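Local coordinates for probable outer membrane protein (Pseudomonas aeruginosa, PDB 3DWO), which probably transports long-chain fatty acids and perhaps other hydrophobic compounds across the outer membrane, as a beta-barrel channel of the FadL family, at residues M37-K42 with N157-A162; G20-N25 with R225-F230. All blocks are in the same frame, centred on the assembly; numbering follows the deposited sequence.

Both interactions join the N-terminal hatch, which plugs the barrel in FadL-family channels, to the inner face of the barrel wall. Their centres are about 10 Å apart. The order along the chain is 20-25, 37-42, 157-162, 225-230, so interaction 1 falls wholly between the two halves of interaction 2. The wall strands are 158-177 and 226-248. Strand 201-220 lies between them and pairs with both. Its Val-219 is touched from both contacts, by Phe-39 and Ser-159 and by Leu-22 and Thr-227. Within the hatch, Asn-25 packs against Ile-40 and Lys-42. Two hatch loops thus meet neighbouring parts of the wall near one end of the barrel.

Interaction 1: M37-K42 with N157-A162; sequences MAFIDK and NFSLGA. With C8E ((hydroxyethyloxy)tri(ethyloxy)octane), chain H.
Ala-38 and Ser-159 form the tight part of this contact. Ala-38 CB lies 3.6 Å from Ser-159 CB, and both CB atoms point across the gap. The Phe-39 ring closes in beside them, with CE2 3.3 Å from Ser-159 OG. The hydroxyl meets the ring at a slant. Its hydrogen-bonding partner is the backbone O of Ala-35, just before segment 37-42. The rotation about the CA–CB bond of Ser-159, with OG between the backbone N and the carbonyl carbon (chi1 64°), sets OG near Phe-39 CE2. Phe-39 CG is anti to its carbonyl carbon (chi1 -64°), which carries the far end of the ring toward the strand.

Segment 37-42 belongs to the N-terminal hatch that plugs the barrel in FadL-family channels, and segment 157-162 starts a wall strand. Side chains alternate along that strand: Ser-159 faces the hatch, while Phe-158 and Leu-160 point away from it. A backbone hydrogen bond from Ile-40 N to Met-37 O (3.1 Å) closes a tight turn in the loop.

The contact is looser toward the start of the strand. There Phe-158 N lies at the edge of the Phe-39 ring, near its plane, 4.2 Å from CZ. Phe-39 and Phe-158 are both partly open to solvent, whereas Ser-159 is buried. At the other end of the strand segment, Ala-162 CB touches C4 of a bound detergent molecule at 3.9 Å.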
ATOM      1  N   MET A  37     -13.276   1.845 -22.183  1.00 36.61           N
ATOM      2  CA  MET A  37     -13.525   0.535 -22.763  1.00 37.59           C
ATOM      3  C   MET A  37     -14.430   0.663 -24.000  1.00 38.51           C
ATOM      4  O   MET A  37     -14.402  -0.176 -24.904  1.00 38.34           O
ATOM      5  CB  MET A  37     -14.190  -0.329 -21.695  1.00 36.98           C
ATOM      6  CG  MET A  37     -13.791  -1.777 -21.685  1.00 38.00           C
ATOM      7  SD  MET A  37     -14.150  -2.512 -20.076  1.00 32.89           S
ATOM      8  CE  MET A  37     -15.827  -1.968 -19.780  1.00 33.27           C
ATOM      9  N   ALA A  38     -15.226   1.726 -24.031  1.00 39.10           N
ATOM     10  CA  ALA A  38     -16.153   1.966 -25.129  1.00 40.33           C
ATOM     11  C   ALA A  38     -15.447   2.267 -26.450  1.00 41.16           C
ATOM     12  O   ALA A  38     -16.084   2.331 -27.498  1.00 39.57           O
ATOM     13  CB  ALA A  38     -17.091   3.113 -24.767  1.00 39.15           C
ATOM     14  N   PHE A  39     -14.132   2.441 -26.402  1.00 42.33           N
ATOM     15  CA  PHE A  39     -13.375   2.744 -27.604  1.00 43.31           C
ATOM     16  C   PHE A  39     -12.398   1.645 -27.983  1.00 44.39           C
ATOM     17  O   PHE A  39     -11.546   1.830 -28.849  1.00 44.60           O
ATOM     18  CB  PHE A  39     -12.662   4.083 -27.423  1.00 42.98           C
ATOM     19  CG  PHE A  39     -13.608   5.233 -27.264  1.00 44.10           C
ATOM     20  CD1 PHE A  39     -14.296   5.740 -28.365  1.00 45.15           C
ATOM     21  CD2 PHE A  39     -13.872   5.765 -26.008  1.00 44.29           C
ATOM     22  CE1 PHE A  39     -15.240   6.760 -28.213  1.00 45.32           C
ATOM     23  CE2 PHE A  39     -14.812   6.782 -25.844  1.00 44.37           C
ATOM     24  CZ  PHE A  39     -15.498   7.280 -26.950  1.00 45.08           C
ATOM     25  N   ILE A  40     -12.529   0.499 -27.325  1.00 46.44           N
ATOM     26  CA  ILE A  40     -11.685  -0.654 -27.618  1.00 47.84           C
ATOM     27  C   ILE A  40     -12.506  -1.489 -28.587  1.00 50.26           C
ATOM     28  O   ILE A  40     -13.524  -2.073 -28.217  1.00 50.87           O
ATOM     29  CB  ILE A  40     -11.361  -1.455 -26.336  1.00 45.78           C
ATOM     30  CG1 ILE A  40     -10.390  -0.648 -25.470  1.00 44.92           C
ATOM     31  CG2 ILE A  40     -10.770  -2.810 -26.693  1.00 44.22           C
ATOM     32  CD1 ILE A  40     -10.015  -1.307 -24.166  1.00 43.45           C
ATOM     33  N   ASP A  41     -12.055  -1.530 -29.835  1.00 52.95           N
ATOM     34  CA  ASP A  41     -12.753  -2.230 -30.906  1.00 55.33           C
ATOM     35  C   ASP A  41     -12.711  -3.755 -30.968  1.00 55.14           C
ATOM     36  O   ASP A  41     -13.293  -4.342 -31.877  1.00 56.26           O
ATOM     37  CB  ASP A  41     -12.299  -1.650 -32.251  1.00 58.35           C
ATOM     38  CG  ASP A  41     -10.791  -1.448 -32.324  1.00 61.15           C
ATOM     39  OD1 ASP A  41     -10.337  -0.707 -33.222  1.00 62.80           O
ATOM     40  OD2 ASP A  41     -10.061  -2.030 -31.492  1.00 62.62           O
ATOM     41  N   LYS A  42     -12.049  -4.407 -30.019  1.00 54.65           N
ATOM     42  CA  LYS A  42     -11.994  -5.868 -30.048  1.00 53.78           C
ATOM     43  C   LYS A  42     -11.723  -6.538 -28.709  1.00 52.01           C
ATOM     44  O   LYS A  42     -11.464  -5.874 -27.707  1.00 51.07           O
ATOM     45  CB  LYS A  42     -10.951  -6.334 -31.068  1.00 55.70           C
ATOM     46  CG  LYS A  42      -9.769  -5.394 -31.226  1.00 58.10           C
ATOM     47  CD  LYS A  42      -9.074  -5.118 -29.907  1.00 59.72           C
ATOM     48  CE  LYS A  42      -8.027  -4.026 -30.073  1.00 61.51           C
ATOM     49  NZ  LYS A  42      -7.060  -4.351 -31.159  1.00 62.70           N
ATOM     50  N   ASN A 157     -17.771  10.742 -29.099  1.00 52.14           N
ATOM     51  CA  ASN A 157     -16.842  11.634 -28.408  1.00 51.67           C
ATOM     52  C   ASN A 157     -17.004  11.563 -26.892  1.00 49.21           C
ATOM     53  O   ASN A 157     -16.309  12.265 -26.155  1.00 48.01           O
ATOM     54  CB  ASN A 157     -17.071  13.082 -28.852  1.00 52.84           C
ATOM     55  CG  ASN A 157     -17.211  13.218 -30.351  1.00 55.73           C
ATOM     56  OD1 ASN A 157     -16.328  12.808 -31.109  1.00 57.45           O
ATOM     57  ND2 ASN A 157     -18.325  13.794 -30.791  1.00 55.97           N
ATOM     58  N   PHE A 158     -17.917  10.718 -26.425  1.00 46.37           N
ATOM     59  CA  PHE A 158     -18.160  10.615 -24.994  1.00 45.19           C
ATOM     60  C   PHE A 158     -18.742   9.268 -24.580  1.00 43.69           C
ATOM     61  O   PHE A 158     -19.569   8.688 -25.282  1.00 42.69           O
ATOM     62  CB  PHE A 158     -19.112  11.729 -24.561  1.00 45.63           C
ATOM     63  CG  PHE A 158     -19.272  11.842 -23.079  1.00 46.61           C
ATOM     64  CD1 PHE A 158     -18.254  12.375 -22.297  1.00 47.64           C
ATOM     65  CD2 PHE A 158     -20.440  11.418 -22.460  1.00 47.18           C
ATOM     66  CE1 PHE A 158     -18.398  12.485 -20.916  1.00 47.86           C
ATOM     67  CE2 PHE A 158     -20.594  11.524 -21.080  1.00 48.02           C
ATOM     68  CZ  PHE A 158     -19.572  12.058 -20.307  1.00 47.70           C
ATOM     69  N   SER A 159     -18.304   8.780 -23.428  1.00 41.86           N
ATOM     70  CA  SER A 159     -18.780   7.510 -22.904  1.00 40.04           C
ATOM     71  C   SER A 159     -18.689   7.509 -21.387  1.00 39.70           C
ATOM     72  O   SER A 159     -17.988   8.329 -20.794  1.00 39.64           O
ATOM     73  CB  SER A 159     -17.953   6.350 -23.464  1.00 39.51           C
ATOM     74  OG  SER A 159     -16.604   6.421 -23.037  1.00 39.13           O
ATOM     75  N   LEU A 160     -19.405   6.580 -20.770  1.00 38.85           N
ATOM     76  CA  LEU A 160     -19.417   6.449 -19.324  1.00 37.49           C
ATOM     77  C   LEU A 160     -19.067   5.013 -18.971  1.00 37.10           C
ATOM     78  O   LEU A 160     -19.142   4.121 -19.819  1.00 36.43           O
ATOM     79  CB  LEU A 160     -20.800   6.809 -18.779  1.00 37.97           C
ATOM     80  CG  LEU A 160     -21.303   8.202 -19.178  1.00 36.73           C
ATOM     81  CD1 LEU A 160     -22.718   8.402 -18.676  1.00 35.93           C
ATOM     82  CD2 LEU A 160     -20.379   9.260 -18.610  1.00 35.92           C
ATOM     83  N   GLY A 161     -18.680   4.792 -17.720  1.00 36.10           N
ATOM     84  CA  GLY A 161     -18.322   3.452 -17.292  1.00 34.59           C
ATOM     85  C   GLY A 161     -18.575   3.262 -15.815  1.00 34.33           C
ATOM     86  O   GLY A 161     -18.530   4.218 -15.045  1.00 33.91           O
ATOM     87  N   ALA A 162     -18.848   2.027 -15.415  1.00 33.03           N
ATOM     88  CA  ALA A 162     -19.105   1.726 -14.017  1.00 32.95           C
ATOM     89  C   ALA A 162     -18.697   0.290 -13.737  1.00 33.14           C
ATOM     90  O   ALA A 162     -18.772  -0.568 -14.619  1.00 34.41           O
ATOM     91  CB  ALA A 162     -20.583   1.922 -13.701  1.00 31.91           C
TER
HETATM   92  C2  C8E H 458     -22.988  -0.012  -9.850  1.00 63.96           C
HETATM   93  C3  C8E H 458     -21.809  -0.486 -10.571  1.00 63.93           C
HETATM   94  C4  C8E H 458     -22.274  -1.032 -11.830  1.00 64.22           C
HETATM   95  C5  C8E H 458     -21.460  -2.221 -12.166  1.00 63.43           C
HETATM   96  C6  C8E H 458     -22.157  -3.029 -13.148  1.00 63.05           C
HETATM   97  C7  C8E H 458     -21.021  -3.661 -13.794  1.00 63.06           C
HETATM   98  C8  C8E H 458     -21.209  -5.122 -13.757  1.00 63.03           C
HETATM   99  O9  C8E H 458     -20.203  -6.091 -13.548  1.00 64.76           O

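Interaction 2: G20-N25 with R225-F230; sequences GSLFPN and RDTLGF
The N-terminal hatch of this FadL-type barrel meets the inside of the wall here through one side chain, Leu-22. It lies in the loop between helices 10-14 and 29-32. Its partners are Thr-227, Gly-229 and the backbone of Leu-228, on the first part of strand 226-248. The CB atoms of Leu-22 and Thr-227 point toward each other's segments, and the two side chains approach at an oblique angle. With CG2 anti to the backbone N, the methyl of Thr-227 is directed at Leu-22, 4.0 Å from both CD1 and CD2. The contact is apolar on the hatch side and largely backbone on the wall side.

Leu-228 and Phe-230 point away from the hatch, as expected for alternation along a barrel strand. The strand is held by its neighbours: Thr-227 and Gly-229 make backbone hydrogen bonds to Val-293 and Asp-291, and Leu-228 and Phe-230 make theirs to Trp-220 and Ala-218. Leu-22 also touches Val-219 on one neighbouring strand, and Asp-291 and Val-293 on the other, so its side chain is buried.

The closest approach is made by CD1. The lack of a side chain at Gly-229 lets it pack directly against the strand backbone. Leu-22 CD1 is 3.5 Å from Thr-227 O. It is 3.6 Å from Leu-228 C. Nearest of all is Gly-229 N, 3.4 Å from Leu-22 CD1.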
ATOM      1  N   GLY A  20      -2.790   7.222 -17.821  1.00 30.78           N
ATOM      2  CA  GLY A  20      -3.681   6.220 -17.272  1.00 30.40           C
ATOM      3  C   GLY A  20      -3.913   5.092 -18.256  1.00 32.83           C
ATOM      4  O   GLY A  20      -2.961   4.530 -18.806  1.00 32.17           O
ATOM      5  N   SER A  21      -5.179   4.764 -18.491  1.00 33.01           N
ATOM      6  CA  SER A  21      -5.516   3.690 -19.414  1.00 36.85           C
ATOM      7  C   SER A  21      -6.173   4.216 -20.690  1.00 37.37           C
ATOM      8  O   SER A  21      -6.913   3.487 -21.358  1.00 37.81           O
ATOM      9  CB  SER A  21      -6.444   2.688 -18.719  1.00 38.14           C
ATOM     10  OG  SER A  21      -7.596   3.338 -18.210  1.00 41.34           O
ATOM     11  N   LEU A  22      -5.885   5.470 -21.036  1.00 36.76           N
ATOM     12  CA  LEU A  22      -6.470   6.084 -22.222  1.00 36.46           C
ATOM     13  C   LEU A  22      -5.743   5.829 -23.543  1.00 37.11           C
ATOM     14  O   LEU A  22      -6.224   6.240 -24.599  1.00 38.25           O
ATOM     15  CB  LEU A  22      -6.640   7.591 -22.003  1.00 36.98           C
ATOM     16  CG  LEU A  22      -7.658   7.981 -20.923  1.00 37.54           C
ATOM     17  CD1 LEU A  22      -7.837   9.488 -20.886  1.00 36.86           C
ATOM     18  CD2 LEU A  22      -8.990   7.305 -21.208  1.00 37.98           C
ATOM     19  N   PHE A  23      -4.591   5.165 -23.500  1.00 37.16           N
ATOM     20  CA  PHE A  23      -3.869   4.853 -24.731  1.00 36.92           C
ATOM     21  C   PHE A  23      -4.693   3.819 -25.496  1.00 37.99           C
ATOM     22  O   PHE A  23      -5.389   3.001 -24.896  1.00 37.06           O
ATOM     23  CB  PHE A  23      -2.476   4.299 -24.421  1.00 37.30           C
ATOM     24  CG  PHE A  23      -1.429   5.364 -24.217  1.00 37.79           C
ATOM     25  CD1 PHE A  23      -0.662   5.818 -25.287  1.00 37.75           C
ATOM     26  CD2 PHE A  23      -1.225   5.931 -22.962  1.00 37.26           C
ATOM     27  CE1 PHE A  23       0.291   6.822 -25.111  1.00 37.23           C
ATOM     28  CE2 PHE A  23      -0.278   6.934 -22.776  1.00 37.63           C
ATOM     29  CZ  PHE A  23       0.482   7.381 -23.854  1.00 37.61           C
ATOM     30  N   PRO A  24      -4.631   3.850 -26.836  1.00 38.82           N
ATOM     31  CA  PRO A  24      -5.367   2.931 -27.713  1.00 38.24           C
ATOM     32  C   PRO A  24      -5.404   1.451 -27.318  1.00 38.40           C
ATOM     33  O   PRO A  24      -4.369   0.806 -27.158  1.00 37.51           O
ATOM     34  CB  PRO A  24      -4.699   3.151 -29.067  1.00 38.29           C
ATOM     35  CG  PRO A  24      -4.407   4.618 -29.035  1.00 39.05           C
ATOM     36  CD  PRO A  24      -3.844   4.812 -27.632  1.00 38.60           C
ATOM     37  N   ASN A  25      -6.619   0.926 -27.175  1.00 38.12           N
ATOM     38  CA  ASN A  25      -6.849  -0.475 -26.836  1.00 38.98           C
ATOM     39  C   ASN A  25      -6.047  -1.006 -25.649  1.00 38.21           C
ATOM     40  O   ASN A  25      -5.363  -2.024 -25.755  1.00 38.42           O
ATOM     41  CB  ASN A  25      -6.585  -1.351 -28.065  1.00 40.25           C
ATOM     42  CG  ASN A  25      -7.455  -0.967 -29.249  1.00 42.53           C
ATOM     43  OD1 ASN A  25      -8.682  -0.912 -29.146  1.00 43.73           O
ATOM     44  ND2 ASN A  25      -6.822  -0.702 -30.383  1.00 42.58           N
ATOM     45  N   ARG A 225      -7.642  13.549 -31.656  1.00 63.05           N
ATOM     46  CA  ARG A 225      -6.226  13.599 -31.305  1.00 62.05           C
ATOM     47  C   ARG A 225      -6.078  13.606 -29.790  1.00 59.43           C
ATOM     48  O   ARG A 225      -5.085  13.126 -29.243  1.00 59.11           O
ATOM     49  CB  ARG A 225      -5.577  14.870 -31.863  1.00 63.22           C
ATOM     50  CG  ARG A 225      -5.090  14.764 -33.289  1.00 65.74           C
ATOM     51  CD  ARG A 225      -4.087  13.638 -33.418  1.00 68.67           C
ATOM     52  NE  ARG A 225      -3.255  13.771 -34.610  1.00 70.83           N
ATOM     53  CZ  ARG A 225      -2.387  14.758 -34.807  1.00 70.98           C
ATOM     54  NH1 ARG A 225      -2.237  15.708 -33.891  1.00 71.05           N
ATOM     55  NH2 ARG A 225      -1.667  14.793 -35.920  1.00 71.96           N
ATOM     56  N   ASP A 226      -7.078  14.161 -29.119  1.00 56.34           N
ATOM     57  CA  ASP A 226      -7.061  14.257 -27.673  1.00 53.29           C
ATOM     58  C   ASP A 226      -8.112  13.379 -27.018  1.00 50.97           C
ATOM     59  O   ASP A 226      -9.265  13.338 -27.446  1.00 50.43           O
ATOM     60  CB  ASP A 226      -7.279  15.708 -27.247  1.00 53.31           C
ATOM     61  CG  ASP A 226      -6.267  16.648 -27.859  1.00 54.12           C
ATOM     62  OD1 ASP A 226      -5.062  16.488 -27.577  1.00 54.04           O
ATOM     63  OD2 ASP A 226      -6.677  17.547 -28.624  1.00 55.05           O
ATOM     64  N   THR A 227      -7.696  12.674 -25.975  1.00 47.16           N
ATOM     65  CA  THR A 227      -8.588  11.811 -25.227  1.00 44.11           C
ATOM     66  C   THR A 227      -8.451  12.218 -23.770  1.00 43.13           C
ATOM     67  O   THR A 227      -7.375  12.108 -23.186  1.00 42.63           O
ATOM     68  CB  THR A 227      -8.203  10.329 -25.379  1.00 43.64           C
ATOM     69  OG1 THR A 227      -8.220   9.968 -26.763  1.00 43.76           O
ATOM     70  CG2 THR A 227      -9.188   9.448 -24.630  1.00 44.59           C
ATOM     71  N   LEU A 228      -9.539  12.720 -23.199  1.00 41.32           N
ATOM     72  CA  LEU A 228      -9.543  13.142 -21.811  1.00 39.63           C
ATOM     73  C   LEU A 228     -10.341  12.135 -21.008  1.00 39.89           C
ATOM     74  O   LEU A 228     -11.307  11.557 -21.506  1.00 39.35           O
ATOM     75  CB  LEU A 228     -10.176  14.525 -21.672  1.00 39.58           C
ATOM     76  CG  LEU A 228      -9.417  15.707 -22.279  1.00 40.40           C
ATOM     77  CD1 LEU A 228     -10.231  16.978 -22.095  1.00 39.72           C
ATOM     78  CD2 LEU A 228      -8.065  15.855 -21.602  1.00 40.28           C
ATOM     79  N   GLY A 229      -9.937  11.922 -19.763  1.00 39.15           N
ATOM     80  CA  GLY A 229     -10.645  10.970 -18.937  1.00 37.20           C
ATOM     81  C   GLY A 229     -10.690  11.331 -17.470  1.00 37.06           C
ATOM     82  O   GLY A 229      -9.740  11.882 -16.908  1.00 36.50           O
ATOM     83  N   PHE A 230     -11.826  11.036 -16.853  1.00 36.05           N
ATOM     84  CA  PHE A 230     -12.006  11.279 -15.439  1.00 35.21           C
ATOM     85  C   PHE A 230     -12.467   9.965 -14.836  1.00 35.29           C
ATOM     86  O   PHE A 230     -13.438   9.362 -15.303  1.00 34.58           O
ATOM     87  CB  PHE A 230     -13.065  12.345 -15.182  1.00 36.06           C
ATOM     88  CG  PHE A 230     -13.260  12.641 -13.729  1.00 37.79           C
ATOM     89  CD1 PHE A 230     -12.313  13.378 -13.029  1.00 38.60           C
ATOM     90  CD2 PHE A 230     -14.354  12.126 -13.043  1.00 39.44           C
ATOM     91  CE1 PHE A 230     -12.450  13.599 -11.662  1.00 40.10           C
ATOM     92  CE2 PHE A 230     -14.501  12.338 -11.675  1.00 40.05           C
ATOM     93  CZ  PHE A 230     -13.548  13.076 -10.983  1.00 40.27           C
TER